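Side-chain contact in polyhomeotic-proximal chromatin protein (Drosophila melanogaster, PDB 1KW4), which acts as a Polycomb group protein within the PRC1 complex, maintaining homeotic genes in their transcriptionally repressed state throughout development: residues Ser23-Glu28 and Val72-Ser77. The protein carries 1 engineered substitution. Numbering follows the deposited sequence.
Sequences SNFIRE and VAKVES
Phe-25 reaches out from helix 19-27 and sets the far rim of its ring against the aliphatic base of Lys-74 on helix 65-78. Phe-25 CZ lies 3.6 Å from Lys-74 CG, which sits close to the ring plane, so the methylene meets the ring at its edge. Phe-25 CE1 is 3.8 Å from the same Lys-74 CG. Lys-74 CB is the next nearest, 4.0 Å from Phe-25 CZ. With CG of Phe-25 anti to the backbone N (chi1 168°), the ring reaches across from helix 19-27 toward helix 65-78; the CA atoms of Phe-25 and Lys-74, the nearest pair between the two segments, are still 10.0 Å apart. The lysine chain bends at chi2 (62°), and beyond CG it turns off, carrying its ammonium group away from the ring. On the neighbouring ring corner, Phe-25 CE2 meets the CG2 methyl of Val-75 at 4.2 Å, a looser apolar touch. The contact belongs to the helical core of the SAM domain, where the long C-terminal helix packs against the first helix of the bundle. Trp-17 and Ile-78 also touch the phenylalanine, while Leu-49 and Leu-50 of helix 46-51 pack on Val-75. Were Phe-25 shortened to an alanine, a gap would probably open between the two helices, leaving Lys-74 CG and the Val-75 methyl without the ring carbons they touch. No hydrogen bond joins the segments; within helix 65-78, Ser-77 OG donates to Lys-74 O at 2.6 Å, its oxygen tilted 26° from the carbonyl plane.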
ATOM      1  N   SER A  23      -3.694   0.061   6.104  1.00 16.02           N
ATOM      2  CA  SER A  23      -5.021  -0.218   5.549  1.00 17.15           C
ATOM      3  C   SER A  23      -5.839   1.066   5.384  1.00 18.30           C
ATOM      4  O   SER A  23      -6.627   1.198   4.444  1.00 17.84           O
ATOM      5  CB  SER A  23      -5.779  -1.227   6.431  1.00 18.24           C
ATOM      6  OG  SER A  23      -6.240  -0.636   7.632  1.00 20.10           O
ATOM      7  N   ASN A  24      -5.655   2.016   6.293  1.00 18.45           N
ATOM      8  CA  ASN A  24      -6.372   3.284   6.200  1.00 19.91           C
ATOM      9  C   ASN A  24      -5.808   4.137   5.058  1.00 20.56           C
ATOM     10  O   ASN A  24      -6.547   4.857   4.379  1.00 21.39           O
ATOM     11  CB  ASN A  24      -6.295   4.032   7.535  1.00 22.51           C
ATOM     12  CG  ASN A  24      -7.275   3.481   8.562  1.00 25.40           C
ATOM     13  OD1 ASN A  24      -8.485   3.488   8.338  1.00 28.69           O
ATOM     14  ND2 ASN A  24      -6.758   3.000   9.687  1.00 26.31           N
ATOM     15  N   PHE A  25      -4.498   4.044   4.854  1.00 20.02           N
ATOM     16  CA  PHE A  25      -3.815   4.763   3.779  1.00 20.04           C
ATOM     17  C   PHE A  25      -4.354   4.271   2.427  1.00 20.08           C
ATOM     18  O   PHE A  25      -4.679   5.071   1.543  1.00 20.76           O
ATOM     19  CB  PHE A  25      -2.302   4.511   3.888  1.00 20.35           C
ATOM     20  CG  PHE A  25      -1.506   4.962   2.685  1.00 21.42           C
ATOM     21  CD1 PHE A  25      -1.305   6.314   2.425  1.00 22.71           C
ATOM     22  CD2 PHE A  25      -0.925   4.021   1.835  1.00 21.55           C
ATOM     23  CE1 PHE A  25      -0.535   6.726   1.336  1.00 23.76           C
ATOM     24  CE2 PHE A  25      -0.151   4.421   0.741  1.00 24.37           C
ATOM     25  CZ  PHE A  25       0.044   5.780   0.494  1.00 24.61           C
ATOM     26  N   ILE A  26      -4.463   2.953   2.275  1.00 18.36           N
ATOM     27  CA  ILE A  26      -4.969   2.358   1.036  1.00 17.88           C
ATOM     28  C   ILE A  26      -6.447   2.721   0.824  1.00 21.12           C
ATOM     29  O   ILE A  26      -6.864   3.047  -0.292  1.00 20.76           O
ATOM     30  CB  ILE A  26      -4.789   0.805   1.061  1.00 18.81           C
ATOM     31  CG1 ILE A  26      -3.293   0.452   1.109  1.00 16.95           C
ATOM     32  CG2 ILE A  26      -5.440   0.164  -0.164  1.00 19.18           C
ATOM     33  CD1 ILE A  26      -2.463   1.001  -0.070  1.00 18.61           C
ATOM     34  N   ARG A  27      -7.234   2.684   1.896  1.00 19.03           N
ATOM     35  CA  ARG A  27      -8.658   3.009   1.823  1.00 22.98           C
ATOM     36  C   ARG A  27      -8.919   4.398   1.245  1.00 24.19           C
ATOM     37  O   ARG A  27      -9.907   4.606   0.531  1.00 26.10           O
ATOM     38  CB  ARG A  27      -9.292   2.928   3.220  1.00 24.41           C
ATOM     39  CG  ARG A  27     -10.746   3.403   3.283  1.00 27.96           C
ATOM     40  CD  ARG A  27     -11.686   2.444   2.572  1.00 31.95           C
ATOM     41  NE  ARG A  27     -13.081   2.888   2.638  1.00 36.43           N
ATOM     42  CZ  ARG A  27     -13.585   3.898   1.931  1.00 39.30           C
ATOM     43  NH1 ARG A  27     -12.815   4.581   1.093  1.00 38.65           N
ATOM     44  NH2 ARG A  27     -14.867   4.223   2.059  1.00 41.21           N
ATOM     45  N   GLU A  28      -8.031   5.341   1.545  1.00 24.91           N
ATOM     46  CA  GLU A  28      -8.184   6.718   1.088  1.00 29.09           C
ATOM     47  C   GLU A  28      -7.557   7.060  -0.264  1.00 29.15           C
ATOM     48  O   GLU A  28      -7.721   8.179  -0.754  1.00 29.80           O
ATOM     49  CB  GLU A  28      -7.655   7.667   2.164  1.00 33.10           C
ATOM     50  CG  GLU A  28      -8.358   7.490   3.500  1.00 39.81           C
ATOM     51  CD  GLU A  28      -7.777   8.360   4.596  1.00 44.90           C
ATOM     52  OE1 GLU A  28      -6.564   8.233   4.880  1.00 48.11           O
ATOM     53  OE2 GLU A  28      -8.537   9.167   5.175  1.00 48.78           O
ATOM     54  N   VAL A  72       2.562   2.704  -5.489  1.00 25.51           N
ATOM     55  CA  VAL A  72       4.013   2.858  -5.508  1.00 28.58           C
ATOM     56  C   VAL A  72       4.411   4.331  -5.613  1.00 28.85           C
ATOM     57  O   VAL A  72       5.322   4.786  -4.919  1.00 28.82           O
ATOM     58  CB  VAL A  72       4.643   2.073  -6.686  1.00 30.06           C
ATOM     59  CG1 VAL A  72       6.140   2.357  -6.770  1.00 30.11           C
ATOM     60  CG2 VAL A  72       4.413   0.583  -6.489  1.00 31.44           C
ATOM     61  N   ALA A  73       3.713   5.071  -6.469  1.00 29.56           N
ATOM     62  CA  ALA A  73       3.990   6.493  -6.678  1.00 30.76           C
ATOM     63  C   ALA A  73       3.722   7.356  -5.446  1.00 30.35           C
ATOM     64  O   ALA A  73       4.499   8.264  -5.135  1.00 29.58           O
ATOM     65  CB  ALA A  73       3.175   7.016  -7.854  1.00 31.04           C
ATOM     66  N   LYS A  74       2.620   7.085  -4.752  1.00 28.43           N
ATOM     67  CA  LYS A  74       2.282   7.856  -3.561  1.00 28.11           C
ATOM     68  C   LYS A  74       3.327   7.636  -2.474  1.00 27.58           C
ATOM     69  O   LYS A  74       3.754   8.586  -1.815  1.00 28.59           O
ATOM     70  CB  LYS A  74       0.897   7.465  -3.039  1.00 27.77           C
ATOM     71  CG  LYS A  74       0.387   8.361  -1.920  1.00 31.94           C
ATOM     72  CD  LYS A  74       0.238   9.803  -2.394  1.00 36.03           C
ATOM     73  CE  LYS A  74      -0.328  10.689  -1.296  1.00 39.02           C
ATOM     74  NZ  LYS A  74      -0.511  12.096  -1.759  1.00 42.39           N
ATOM     75  N   VAL A  75       3.739   6.386  -2.288  1.00 26.36           N
ATOM     76  CA  VAL A  75       4.747   6.062  -1.284  1.00 26.53           C
ATOM     77  C   VAL A  75       6.061   6.769  -1.620  1.00 30.03           C
ATOM     78  O   VAL A  75       6.736   7.297  -0.734  1.00 29.87           O
ATOM     79  CB  VAL A  75       4.980   4.535  -1.203  1.00 25.20           C
ATOM     80  CG1 VAL A  75       6.144   4.222  -0.273  1.00 24.78           C
ATOM     81  CG2 VAL A  75       3.711   3.852  -0.701  1.00 20.35           C
ATOM     82  N   GLU A  76       6.419   6.786  -2.902  1.00 32.17           N
ATOM     83  CA  GLU A  76       7.651   7.441  -3.340  1.00 36.58           C
ATOM     84  C   GLU A  76       7.611   8.939  -3.049  1.00 37.48           C
ATOM     85  O   GLU A  76       8.603   9.516  -2.600  1.00 39.19           O
ATOM     86  CB  GLU A  76       7.871   7.237  -4.844  1.00 38.11           C
ATOM     87  CG  GLU A  76       8.032   5.794  -5.280  1.00 41.40           C
ATOM     88  CD  GLU A  76       8.227   5.659  -6.783  1.00 44.21           C
ATOM     89  OE1 GLU A  76       7.451   6.277  -7.545  1.00 45.60           O
ATOM     90  OE2 GLU A  76       9.149   4.928  -7.204  1.00 46.10           O
ATOM     91  N   SER A  77       6.465   9.565  -3.302  1.00 38.95           N
ATOM     92  CA  SER A  77       6.316  11.000  -3.078  1.00 42.13           C
ATOM     93  C   SER A  77       6.412  11.376  -1.604  1.00 43.82           C
ATOM     94  O   SER A  77       6.982  12.410  -1.255  1.00 44.45           O
ATOM     95  CB  SER A  77       4.981  11.493  -3.645  1.00 42.14           C
ATOM     96  OG  SER A  77       3.885  10.987  -2.905  1.00 45.90           O
TER